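Local coordinates for protein serpin 2 (Anopheles gambiae, PDB 3PZF) that inhibits serine proteases that activate phenoloxidases, and so negatively regulates melanization in the mosquito immune response, at residues 116-121 with 175-180; 191-196 with 235-240; 340-343 with 348-351. All blocks are in the same frame, centred on the assembly; numbering follows the deposited sequence.

In the fold
Interaction 1 lies on the far side of the chain's centre from interaction 2, with centres 43 Å apart; the centres of interactions 1 and 3 are about 39 Å apart. Interactions 2 and 3 touch, their centres 9 Å apart, and F193 N with E343 O (2.8 Å) is the probable hydrogen bond joining them. Interactions 1 and 3 reach neighbouring strands, 177-188 and 332-341, near opposite ends. Chemistry follows position. The partly buried interaction 1 is wholly aliphatic and aromatic; interaction 2, also partly buried, adds a bridging water and a loose arginine contact; interaction 3 is buried, apart from an exposed tyrosine, and its one direct hydrogen bond runs from an amide to a carbonyl at the hinge of the reactive loop.

Interaction 1. Residues 116-121 with 175-180; sequences DFIEVI and AVITLV
F117 and I118 reach V176 by different rotations about their first side-chain bonds. The F117 ring root, CG, is straddled by the backbone N and C (chi1 74°), while I118 carries CG1 beside its N and opposite its carbonyl carbon (chi1 -67°), with CD1 extended beyond it. Across the gap, V176 turns CG1 anti to its own N (chi1 166°), and this one methyl meets both neighbours. The distal ring carbon CZ of F117 lies 3.9 Å from V176 CG1, an oblique approach to the ring in which the two side chains cross at about a right angle. I118 CD1 is modelled 3.2 Å from V176 CG1, shorter than a normal carbon-carbon contact, so that exact spacing is doubtful although the pairing is clear. The same I118 CD1 also lies 3.8 Å from I177 CG1, and it therefore spans two consecutive residues. In serpin terms, V176 immediately precedes, and I177 begins, strand 177-188, the third strand of sheet A, and 116-121 is the loop leading from strand 105-115, its antiparallel neighbour, to helix 122-132, with I121 as N-cap. The F117 ring is backed by its own neighbour: I118 CG1 lies 3.6 Å above one face, displaced from the ring centre. No hydrogen bond crosses between the two segments. Polar groups bond to other parts of the chain instead: K138 NZ bonds to the carbonyls of D116 and I118, and S331 OG pairs with the backbone N of both V176 and I177.

Interaction 2. Residues 191-196 with 235-240; sequences YPFPEV and LRLPYR
P238 CG comes obliquely at the Y191 ring, 4.1 Å from CD2, with CE2 only slightly farther. Deeper in, F193 and L237 cross at about a right angle. Y191, F193 and L237 share one first rotation, CG beside the backbone N (chi1 -59°, -64° and -59°), which brings the two rings and the L237 methyl to the contact although none of the three CB bonds aims across. The second torsion of L237 is extended and carries CD1 outward. That methyl ends at the ring's edge, near its plane, 3.9 Å from F193 CZ and 4.0 Å from F193 CE2. R240, an extended chain, brings NH2 to 4.3 Å from P192 CD, a distance of loose contact; its polar partner is E353, salt-bridged at NH1. One water bridges the two backbones: it accepts from Y191 N at 2.9 Å and donates to P238 O at 2.8 Å. In the serpin fold, this contact lays the loop running from the third strand of sheet A to strand 200-203 against the end of a sheet B strand, 232-238. Strand 211-227 supplies F222 to L237 and Q218 to F193, strand 244-251 adds F248 beside L237, and strand 277-295 packs V283 against F193 and L285 against both F193 and L237.

Interaction 3. Residues 340-343 with 348-351; sequences TINE and AYAA
N342 points its amide at the backbone carbonyl of A348. ND2 donates to A348 O over 3.1 Å with an N-H...O angle of 162°, and the donor stands almost straight beyond the oxygen (C=O...N 171°). The acceptor also lies close to the plane of the amide, so the bond uses an N-H that already points at the oxygen. Torsions explain the aim: N342 CG sits between the backbone N and the carbonyl carbon (chi1 68°), and OD1 almost eclipses CA, which leaves ND2 as the outward branch. The inward-turned OD1 accepts from the backbone N of L344, forming an Asx turn, and also from the N of G345. With both ends of the amide bonded, its flip and its tilt are fixed. These bonds fall at the reactive-loop hinge of a serpin, residues L344 to A348, which is required for binding to the peptidase. Here the hinge has folded back: strand 345-346 pairs antiparallel with strand 177-188, while 340-341 closes the strand that precedes the turn. This geometry is consistent with a hinge partly inserted into sheet A, beside its third strand. A348 CB stays 4.5 Å from N342 OD1, a distant approach. Y349 is exposed to solvent, and N342 ND2 lies obliquely off its ring, 4.5 Å from Y349 CD1; this side chain is poorly ordered, so the approach carries little weight. Nearby, T340 OG1 bonds to E347 OE1, T340 O to S346 OG, and N342 O receives the indole N-H of W189.

Interaction 1. Residues 116-121 with 175-180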
ATOM      1  N   ASP A 116      12.956 -16.739  20.453  1.00 43.61           N
ATOM      2  CA  ASP A 116      13.474 -16.561  21.811  1.00 53.55           C
ATOM      3  C   ASP A 116      14.973 -16.402  21.873  1.00 45.77           C
ATOM      4  O   ASP A 116      15.484 -15.615  22.655  1.00 47.89           O
ATOM      5  CB  ASP A 116      13.173 -17.803  22.680  1.00 64.70           C
ATOM      6  CG  ASP A 116      11.721 -17.924  23.072  1.00 73.61           C
ATOM      7  OD1 ASP A 116      11.071 -16.886  23.322  1.00 77.87           O
ATOM      8  OD2 ASP A 116      11.241 -19.080  23.148  1.00 76.73           O
ATOM      9  N   PHE A 117      15.672 -17.201  21.080  1.00 45.20           N
ATOM     10  CA  PHE A 117      17.106 -17.385  21.268  1.00 48.81           C
ATOM     11  C   PHE A 117      17.883 -16.246  20.625  1.00 44.18           C
ATOM     12  O   PHE A 117      19.088 -16.109  20.834  1.00 41.26           O
ATOM     13  CB  PHE A 117      17.548 -18.727  20.674  1.00 50.54           C
ATOM     14  CG  PHE A 117      17.580 -18.735  19.175  1.00 51.76           C
ATOM     15  CD1 PHE A 117      18.725 -18.359  18.493  1.00 50.44           C
ATOM     16  CD2 PHE A 117      16.459 -19.102  18.448  1.00 49.14           C
ATOM     17  CE1 PHE A 117      18.751 -18.351  17.104  1.00 50.51           C
ATOM     18  CE2 PHE A 117      16.478 -19.104  17.067  1.00 43.67           C
ATOM     19  CZ  PHE A 117      17.618 -18.725  16.388  1.00 45.62           C
ATOM     20  N   ILE A 118      17.202 -15.413  19.838  1.00 38.81           N
ATOM     21  CA  ILE A 118      17.875 -14.291  19.189  1.00 37.06           C
ATOM     22  C   ILE A 118      17.984 -13.064  20.114  1.00 39.67           C
ATOM     23  O   ILE A 118      16.988 -12.637  20.693  1.00 45.98           O
ATOM     24  CB  ILE A 118      17.151 -13.921  17.876  1.00 34.94           C
ATOM     25  CG1 ILE A 118      17.318 -15.059  16.852  1.00 39.62           C
ATOM     26  CG2 ILE A 118      17.670 -12.600  17.324  1.00 38.37           C
ATOM     27  CD1 ILE A 118      16.327 -15.033  15.715  1.00 40.21           C
ATOM     28  N   GLU A 119      19.192 -12.507  20.239  1.00 35.66           N
ATOM     29  CA  GLU A 119      19.427 -11.259  20.989  1.00 33.62           C
ATOM     30  C   GLU A 119      19.328 -10.048  20.089  1.00 33.13           C
ATOM     31  O   GLU A 119      20.209  -9.818  19.272  1.00 36.43           O
ATOM     32  CB  GLU A 119      20.829 -11.240  21.644  1.00 36.21           C
ATOM     33  N   VAL A 120      18.277  -9.261  20.258  1.00 35.41           N
ATOM     34  CA  VAL A 120      18.091  -8.042  19.481  1.00 37.32           C
ATOM     35  C   VAL A 120      19.068  -6.946  19.950  1.00 41.74           C
ATOM     36  O   VAL A 120      19.182  -6.682  21.155  1.00 41.44           O
ATOM     37  CB  VAL A 120      16.619  -7.549  19.583  1.00 36.73           C
ATOM     38  CG1 VAL A 120      16.453  -6.221  18.878  1.00 32.55           C
ATOM     39  CG2 VAL A 120      15.640  -8.567  18.951  1.00 35.37           C
ATOM     40  N   ILE A 121      19.791  -6.340  19.001  1.00 33.11           N
ATOM     41  CA  ILE A 121      20.755  -5.260  19.284  1.00 30.13           C
ATOM     42  C   ILE A 121      19.982  -4.000  19.646  1.00 38.14           C
ATOM     43  O   ILE A 121      19.051  -3.586  18.942  1.00 36.40           O
ATOM     44  CB  ILE A 121      21.702  -4.926  18.073  1.00 35.55           C
ATOM     45  CG1 ILE A 121      22.587  -6.116  17.667  1.00 29.31           C
ATOM     46  CG2 ILE A 121      22.611  -3.737  18.409  1.00 36.42           C
ATOM     47  CD1 ILE A 121      23.581  -6.501  18.683  1.00 46.48           C
ATOM     48  N   ALA A 175       9.898 -20.812  11.040  1.00 41.74           N
ATOM     49  CA  ALA A 175      10.277 -19.401  11.122  1.00 40.18           C
ATOM     50  C   ALA A 175      11.176 -19.123  12.317  1.00 39.74           C
ATOM     51  O   ALA A 175      11.092 -19.783  13.356  1.00 41.29           O
ATOM     52  CB  ALA A 175       9.036 -18.520  11.194  1.00 46.38           C
ATOM     53  N   VAL A 176      12.026 -18.118  12.140  1.00 34.14           N
ATOM     54  CA  VAL A 176      12.950 -17.656  13.140  1.00 36.78           C
ATOM     55  C   VAL A 176      12.745 -16.144  13.326  1.00 37.95           C
ATOM     56  O   VAL A 176      12.802 -15.629  14.442  1.00 32.71           O
ATOM     57  CB  VAL A 176      14.396 -17.959  12.700  1.00 46.34           C
ATOM     58  CG1 VAL A 176      15.373 -17.203  13.529  1.00 49.01           C
ATOM     59  CG2 VAL A 176      14.664 -19.457  12.784  1.00 57.34           C
ATOM     60  N   ILE A 177      12.508 -15.442  12.221  1.00 31.38           N
ATOM     61  CA  ILE A 177      12.172 -14.021  12.253  1.00 28.63           C
ATOM     62  C   ILE A 177      11.073 -13.792  11.213  1.00 31.17           C
ATOM     63  O   ILE A 177      11.237 -14.162  10.057  1.00 34.50           O
ATOM     64  CB  ILE A 177      13.391 -13.118  11.926  1.00 28.48           C
ATOM     65  CG1 ILE A 177      14.437 -13.207  13.038  1.00 32.02           C
ATOM     66  CG2 ILE A 177      12.937 -11.667  11.725  1.00 27.53           C
ATOM     67  CD1 ILE A 177      15.700 -12.470  12.729  1.00 33.56           C
ATOM     68  N   THR A 178       9.946 -13.221  11.634  1.00 27.16           N
ATOM     69  CA  THR A 178       8.861 -12.894  10.718  1.00 30.77           C
ATOM     70  C   THR A 178       8.682 -11.388  10.779  1.00 33.68           C
ATOM     71  O   THR A 178       8.659 -10.805  11.857  1.00 36.46           O
ATOM     72  CB  THR A 178       7.548 -13.585  11.101  1.00 29.48           C
ATOM     73  OG1 THR A 178       7.746 -15.011  11.144  1.00 39.61           O
ATOM     74  CG2 THR A 178       6.463 -13.301  10.067  1.00 37.29           C
ATOM     75  N   LEU A 179       8.594 -10.755   9.618  1.00 25.97           N
ATOM     76  CA  LEU A 179       8.517  -9.312   9.558  1.00 22.33           C
ATOM     77  C   LEU A 179       7.103  -9.044   9.080  1.00 27.18           C
ATOM     78  O   LEU A 179       6.721  -9.540   8.023  1.00 25.19           O
ATOM     79  CB  LEU A 179       9.533  -8.776   8.545  1.00 19.28           C
ATOM     80  CG  LEU A 179       9.508  -7.274   8.246  1.00 23.46           C
ATOM     81  CD1 LEU A 179       9.567  -6.434   9.512  1.00 22.76           C
ATOM     82  CD2 LEU A 179      10.675  -6.889   7.315  1.00 24.37           C
ATOM     83  N   VAL A 180       6.336  -8.267   9.844  1.00 23.58           N
ATOM     84  CA  VAL A 180       4.904  -8.086   9.572  1.00 24.12           C
ATOM     85  C   VAL A 180       4.625  -6.610   9.428  1.00 26.75           C
ATOM     86  O   VAL A 180       5.094  -5.822  10.230  1.00 22.17           O
ATOM     87  CB  VAL A 180       4.053  -8.649  10.736  1.00 32.73           C
ATOM     88  CG1 VAL A 180       2.556  -8.422  10.468  1.00 38.07           C
ATOM     89  CG2 VAL A 180       4.317 -10.126  10.906  1.00 30.11           C
TER

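Interaction 2. Residues 191-196 with 235-240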
ATOM      1  N   TYR A 191     -15.586  15.826  -0.908  1.00 21.19           N
ATOM      2  CA  TYR A 191     -16.865  15.942  -1.627  1.00 26.76           C
ATOM      3  C   TYR A 191     -17.615  14.605  -1.500  1.00 27.40           C
ATOM      4  O   TYR A 191     -17.428  13.703  -2.292  1.00 25.77           O
ATOM      5  CB  TYR A 191     -16.626  16.289  -3.091  1.00 26.44           C
ATOM      6  CG  TYR A 191     -15.873  17.601  -3.248  1.00 25.28           C
ATOM      7  CD1 TYR A 191     -16.491  18.802  -2.921  1.00 35.24           C
ATOM      8  CD2 TYR A 191     -14.546  17.620  -3.647  1.00 25.87           C
ATOM      9  CE1 TYR A 191     -15.817  20.007  -3.031  1.00 46.52           C
ATOM     10  CE2 TYR A 191     -13.857  18.833  -3.759  1.00 32.59           C
ATOM     11  CZ  TYR A 191     -14.506  20.010  -3.452  1.00 40.43           C
ATOM     12  OH  TYR A 191     -13.829  21.199  -3.547  1.00 42.58           O
ATOM     13  N   PRO A 192     -18.443  14.478  -0.470  1.00 23.05           N
ATOM     14  CA  PRO A 192     -19.071  13.157  -0.266  1.00 25.88           C
ATOM     15  C   PRO A 192     -20.168  12.923  -1.309  1.00 22.06           C
ATOM     16  O   PRO A 192     -20.748  13.902  -1.811  1.00 28.15           O
ATOM     17  CB  PRO A 192     -19.700  13.273   1.126  1.00 31.02           C
ATOM     18  CG  PRO A 192     -19.861  14.756   1.365  1.00 31.47           C
ATOM     19  CD  PRO A 192     -18.708  15.411   0.639  1.00 30.42           C
ATOM     20  N   PHE A 193     -20.437  11.661  -1.626  1.00 25.00           N
ATOM     21  CA  PHE A 193     -21.580  11.316  -2.493  1.00 25.22           C
ATOM     22  C   PHE A 193     -22.910  11.393  -1.782  1.00 27.63           C
ATOM     23  O   PHE A 193     -23.012  11.060  -0.596  1.00 27.44           O
ATOM     24  CB  PHE A 193     -21.408   9.887  -2.998  1.00 22.21           C
ATOM     25  CG  PHE A 193     -20.204   9.705  -3.884  1.00 22.13           C
ATOM     26  CD1 PHE A 193     -20.360   9.665  -5.269  1.00 26.03           C
ATOM     27  CD2 PHE A 193     -18.929   9.602  -3.351  1.00 20.23           C
ATOM     28  CE1 PHE A 193     -19.281   9.476  -6.096  1.00 25.42           C
ATOM     29  CE2 PHE A 193     -17.831   9.417  -4.176  1.00 25.11           C
ATOM     30  CZ  PHE A 193     -18.006   9.378  -5.566  1.00 24.11           C
ATOM     31  N   PRO A 194     -23.968  11.786  -2.511  1.00 25.03           N
ATOM     32  CA  PRO A 194     -25.310  11.640  -1.942  1.00 37.09           C
ATOM     33  C   PRO A 194     -25.550  10.166  -1.596  1.00 36.62           C
ATOM     34  O   PRO A 194     -25.054   9.292  -2.306  1.00 37.84           O
ATOM     35  CB  PRO A 194     -26.232  12.065  -3.087  1.00 41.12           C
ATOM     36  CG  PRO A 194     -25.385  12.818  -4.037  1.00 43.33           C
ATOM     37  CD  PRO A 194     -23.993  12.300  -3.895  1.00 30.33           C
ATOM     38  N   GLU A 195     -26.264   9.892  -0.514  1.00 30.56           N
ATOM     39  CA  GLU A 195     -26.582   8.512  -0.160  1.00 35.36           C
ATOM     40  C   GLU A 195     -27.905   8.109  -0.821  1.00 42.68           C
ATOM     41  O   GLU A 195     -28.915   8.784  -0.646  1.00 42.28           O
ATOM     42  CB  GLU A 195     -26.673   8.358   1.365  1.00 47.61           C
ATOM     43  CG  GLU A 195     -25.323   8.435   2.077  1.00 59.06           C
ATOM     44  CD  GLU A 195     -25.442   8.541   3.596  1.00 70.42           C
ATOM     45  OE1 GLU A 195     -24.476   8.157   4.291  1.00 68.51           O
ATOM     46  OE2 GLU A 195     -26.487   9.018   4.092  1.00 70.84           O
ATOM     47  N   VAL A 196     -27.868   7.021  -1.591  1.00 36.89           N
ATOM     48  CA  VAL A 196     -29.061   6.463  -2.233  1.00 40.99           C
ATOM     49  C   VAL A 196     -29.275   5.048  -1.713  1.00 41.72           C
ATOM     50  O   VAL A 196     -28.349   4.235  -1.731  1.00 40.75           O
ATOM     51  CB  VAL A 196     -28.899   6.417  -3.768  1.00 47.92           C
ATOM     52  CG1 VAL A 196     -29.958   5.526  -4.406  1.00 52.40           C
ATOM     53  CG2 VAL A 196     -28.953   7.839  -4.356  1.00 54.87           C
ATOM     54  N   LEU A 235      -9.161   9.873 -12.479  1.00 18.88           N
ATOM     55  CA  LEU A 235      -9.967  10.759 -11.624  1.00 18.43           C
ATOM     56  C   LEU A 235      -9.333  10.896 -10.248  1.00 24.25           C
ATOM     57  O   LEU A 235      -8.829   9.920  -9.701  1.00 23.17           O
ATOM     58  CB  LEU A 235     -11.387  10.164 -11.463  1.00 19.70           C
ATOM     59  CG  LEU A 235     -12.300  10.839 -10.435  1.00 20.67           C
ATOM     60  CD1 LEU A 235     -12.891  12.168 -10.980  1.00 23.85           C
ATOM     61  CD2 LEU A 235     -13.468   9.918 -10.045  1.00 21.68           C
ATOM     62  N   ARG A 236      -9.413  12.091  -9.670  1.00 20.29           N
ATOM     63  CA  ARG A 236      -8.911  12.336  -8.318  1.00 18.96           C
ATOM     64  C   ARG A 236     -10.054  12.724  -7.392  1.00 24.21           C
ATOM     65  O   ARG A 236     -10.742  13.714  -7.662  1.00 21.64           O
ATOM     66  CB  ARG A 236      -7.886  13.504  -8.364  1.00 18.91           C
ATOM     67  CG  ARG A 236      -7.445  14.007  -6.975  1.00 17.68           C
ATOM     68  CD  ARG A 236      -6.545  15.276  -7.166  1.00 20.92           C
ATOM     69  NE  ARG A 236      -6.121  15.896  -5.915  1.00 22.26           N
ATOM     70  CZ  ARG A 236      -6.788  16.849  -5.284  1.00 25.71           C
ATOM     71  NH1 ARG A 236      -7.930  17.305  -5.787  1.00 23.97           N
ATOM     72  NH2 ARG A 236      -6.287  17.383  -4.170  1.00 26.72           N
ATOM     73  N   LEU A 237     -10.242  11.963  -6.304  1.00 20.58           N
ATOM     74  CA  LEU A 237     -11.156  12.342  -5.220  1.00 22.07           C
ATOM     75  C   LEU A 237     -10.338  12.606  -3.962  1.00 22.36           C
ATOM     76  O   LEU A 237      -9.758  11.672  -3.392  1.00 21.81           O
ATOM     77  CB  LEU A 237     -12.167  11.221  -4.905  1.00 18.57           C
ATOM     78  CG  LEU A 237     -13.051  10.812  -6.084  1.00 20.69           C
ATOM     79  CD1 LEU A 237     -14.119   9.786  -5.561  1.00 19.29           C
ATOM     80  CD2 LEU A 237     -13.702  12.036  -6.770  1.00 23.98           C
ATOM     81  N   PRO A 238     -10.277  13.865  -3.536  1.00 19.15           N
ATOM     82  CA  PRO A 238      -9.494  14.255  -2.362  1.00 22.23           C
ATOM     83  C   PRO A 238     -10.178  13.884  -1.049  1.00 23.41           C
ATOM     84  O   PRO A 238     -11.402  13.868  -0.988  1.00 23.56           O
ATOM     85  CB  PRO A 238      -9.434  15.777  -2.488  1.00 24.07           C
ATOM     86  CG  PRO A 238     -10.693  16.131  -3.250  1.00 27.23           C
ATOM     87  CD  PRO A 238     -10.816  15.043  -4.249  1.00 27.32           C
ATOM     88  N   TYR A 239      -9.385  13.603  -0.017  1.00 21.80           N
ATOM     89  CA  TYR A 239      -9.903  13.492   1.340  1.00 19.58           C
ATOM     90  C   TYR A 239      -9.679  14.790   2.116  1.00 23.86           C
ATOM     91  O   TYR A 239      -8.748  15.534   1.819  1.00 26.26           O
ATOM     92  CB  TYR A 239      -9.182  12.362   2.090  1.00 19.52           C
ATOM     93  CG  TYR A 239      -9.432  10.966   1.573  1.00 18.98           C
ATOM     94  CD1 TYR A 239     -10.552  10.237   1.979  1.00 20.99           C
ATOM     95  CD2 TYR A 239      -8.524  10.357   0.721  1.00 20.01           C
ATOM     96  CE1 TYR A 239     -10.762   8.940   1.527  1.00 21.96           C
ATOM     97  CE2 TYR A 239      -8.725   9.054   0.274  1.00 21.07           C
ATOM     98  CZ  TYR A 239      -9.844   8.359   0.674  1.00 20.26           C
ATOM     99  OH  TYR A 239     -10.045   7.066   0.229  1.00 22.24           O
ATOM    100  N   ARG A 240     -10.486  15.043   3.145  1.00 25.38           N
ATOM    101  CA  ARG A 240     -10.273  16.208   4.002  1.00 29.09           C
ATOM    102  C   ARG A 240      -8.928  16.094   4.707  1.00 28.70           C
ATOM    103  O   ARG A 240      -8.498  15.000   5.061  1.00 25.66           O
ATOM    104  CB  ARG A 240     -11.389  16.326   5.043  1.00 29.96           C
ATOM    105  CG  ARG A 240     -12.772  16.491   4.420  1.00 34.53           C
ATOM    106  CD  ARG A 240     -13.819  16.937   5.413  1.00 39.14           C
ATOM    107  NE  ARG A 240     -15.112  17.028   4.736  1.00 57.89           N
ATOM    108  CZ  ARG A 240     -15.530  18.085   4.038  1.00 61.72           C
ATOM    109  NH1 ARG A 240     -14.766  19.173   3.936  1.00 63.16           N
ATOM    110  NH2 ARG A 240     -16.722  18.058   3.445  1.00 48.92           N
TER
HETATM  111  O   HOH W   1     -13.744  14.275  -2.551  1.00 23.51           O

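Interaction 3. Residues 340-343 with 348-351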
ATOM      1  N   THR A 340     -11.838   0.423   2.335  1.00 23.89           N
ATOM      2  CA  THR A 340     -13.279   0.590   2.161  1.00 22.19           C
ATOM      3  C   THR A 340     -13.494   1.906   1.453  1.00 26.13           C
ATOM      4  O   THR A 340     -12.796   2.881   1.737  1.00 27.49           O
ATOM      5  CB  THR A 340     -13.959   0.674   3.518  1.00 28.38           C
ATOM      6  OG1 THR A 340     -13.666  -0.516   4.274  1.00 30.70           O
ATOM      7  CG2 THR A 340     -15.500   0.837   3.351  1.00 32.72           C
ATOM      8  N   ILE A 341     -14.405   1.959   0.488  1.00 23.67           N
ATOM      9  CA  ILE A 341     -14.934   3.260   0.091  1.00 20.91           C
ATOM     10  C   ILE A 341     -16.464   3.195   0.131  1.00 24.99           C
ATOM     11  O   ILE A 341     -17.083   2.195  -0.280  1.00 23.32           O
ATOM     12  CB  ILE A 341     -14.444   3.801  -1.319  1.00 26.25           C
ATOM     13  CG1 ILE A 341     -14.997   2.956  -2.478  1.00 22.55           C
ATOM     14  CG2 ILE A 341     -12.886   3.914  -1.353  1.00 25.01           C
ATOM     15  CD1 ILE A 341     -14.685   3.525  -3.874  1.00 21.96           C
ATOM     16  N   ASN A 342     -17.057   4.261   0.656  1.00 20.88           N
ATOM     17  CA  ASN A 342     -18.490   4.488   0.533  1.00 22.21           C
ATOM     18  C   ASN A 342     -18.799   5.970   0.248  1.00 24.30           C
ATOM     19  O   ASN A 342     -17.912   6.722  -0.158  1.00 21.83           O
ATOM     20  CB  ASN A 342     -19.226   3.977   1.781  1.00 22.44           C
ATOM     21  CG  ASN A 342     -18.917   4.778   3.023  1.00 30.21           C
ATOM     22  OD1 ASN A 342     -18.223   5.778   2.978  1.00 26.04           O
ATOM     23  ND2 ASN A 342     -19.482   4.351   4.152  1.00 37.45           N
ATOM     24  N   GLU A 343     -20.042   6.399   0.450  1.00 24.02           N
ATOM     25  CA  GLU A 343     -20.422   7.775   0.109  1.00 24.15           C
ATOM     26  C   GLU A 343     -19.666   8.828   0.901  1.00 25.68           C
ATOM     27  O   GLU A 343     -19.522   9.954   0.460  1.00 23.84           O
ATOM     28  CB  GLU A 343     -21.905   7.983   0.381  1.00 25.50           C
ATOM     29  CG  GLU A 343     -22.807   7.190  -0.568  1.00 27.81           C
ATOM     30  CD  GLU A 343     -23.089   5.772  -0.091  1.00 34.46           C
ATOM     31  OE1 GLU A 343     -22.515   5.299   0.928  1.00 28.04           O
ATOM     32  OE2 GLU A 343     -23.903   5.122  -0.754  1.00 32.20           O
ATOM     33  N   ALA A 348     -15.626   5.544   6.960  1.00 25.69           N
ATOM     34  CA  ALA A 348     -16.341   6.748   7.372  1.00 27.98           C
ATOM     35  C   ALA A 348     -17.825   6.452   7.500  1.00 34.71           C
ATOM     36  O   ALA A 348     -18.425   5.912   6.568  1.00 41.59           O
ATOM     37  CB  ALA A 348     -16.131   7.871   6.307  1.00 26.55           C
ATOM     38  N   TYR A 349     -18.429   6.794   8.632  1.00 38.24           N
ATOM     39  CA  TYR A 349     -19.880   6.603   8.786  1.00 49.45           C
ATOM     40  C   TYR A 349     -20.560   7.848   9.337  1.00 47.79           C
ATOM     41  O   TYR A 349     -21.733   7.813   9.704  1.00 52.38           O
ATOM     42  CB  TYR A 349     -20.201   5.422   9.706  1.00 61.56           C
ATOM     43  CG  TYR A 349     -19.223   4.288   9.634  1.00 70.47           C
ATOM     44  CD1 TYR A 349     -19.187   3.433   8.536  1.00 71.25           C
ATOM     45  CD2 TYR A 349     -18.329   4.066  10.673  1.00 73.21           C
ATOM     46  CE1 TYR A 349     -18.276   2.389   8.480  1.00 69.75           C
ATOM     47  CE2 TYR A 349     -17.425   3.032  10.626  1.00 67.60           C
ATOM     48  CZ  TYR A 349     -17.401   2.196   9.534  1.00 67.72           C
ATOM     49  OH  TYR A 349     -16.488   1.166   9.509  1.00 78.49           O
ATOM     50  N   ALA A 350     -19.813   8.936   9.431  1.00 47.14           N
ATOM     51  CA  ALA A 350     -20.382  10.207   9.831  1.00 55.40           C
ATOM     52  C   ALA A 350     -19.634  11.309   9.113  1.00 55.24           C
ATOM     53  O   ALA A 350     -18.419  11.229   8.927  1.00 54.97           O
ATOM     54  CB  ALA A 350     -20.293  10.388  11.344  1.00 60.36           C
ATOM     55  N   ALA A 351     -20.368  12.331   8.695  1.00 48.12           N
ATOM     56  CA  ALA A 351     -19.780  13.464   8.009  1.00 52.34           C
ATOM     57  C   ALA A 351     -20.411  14.734   8.554  1.00 65.82           C
ATOM     58  O   ALA A 351     -21.577  15.032   8.273  1.00 61.77           O
ATOM     59  CB  ALA A 351     -20.002  13.351   6.503  1.00 48.46           C
TER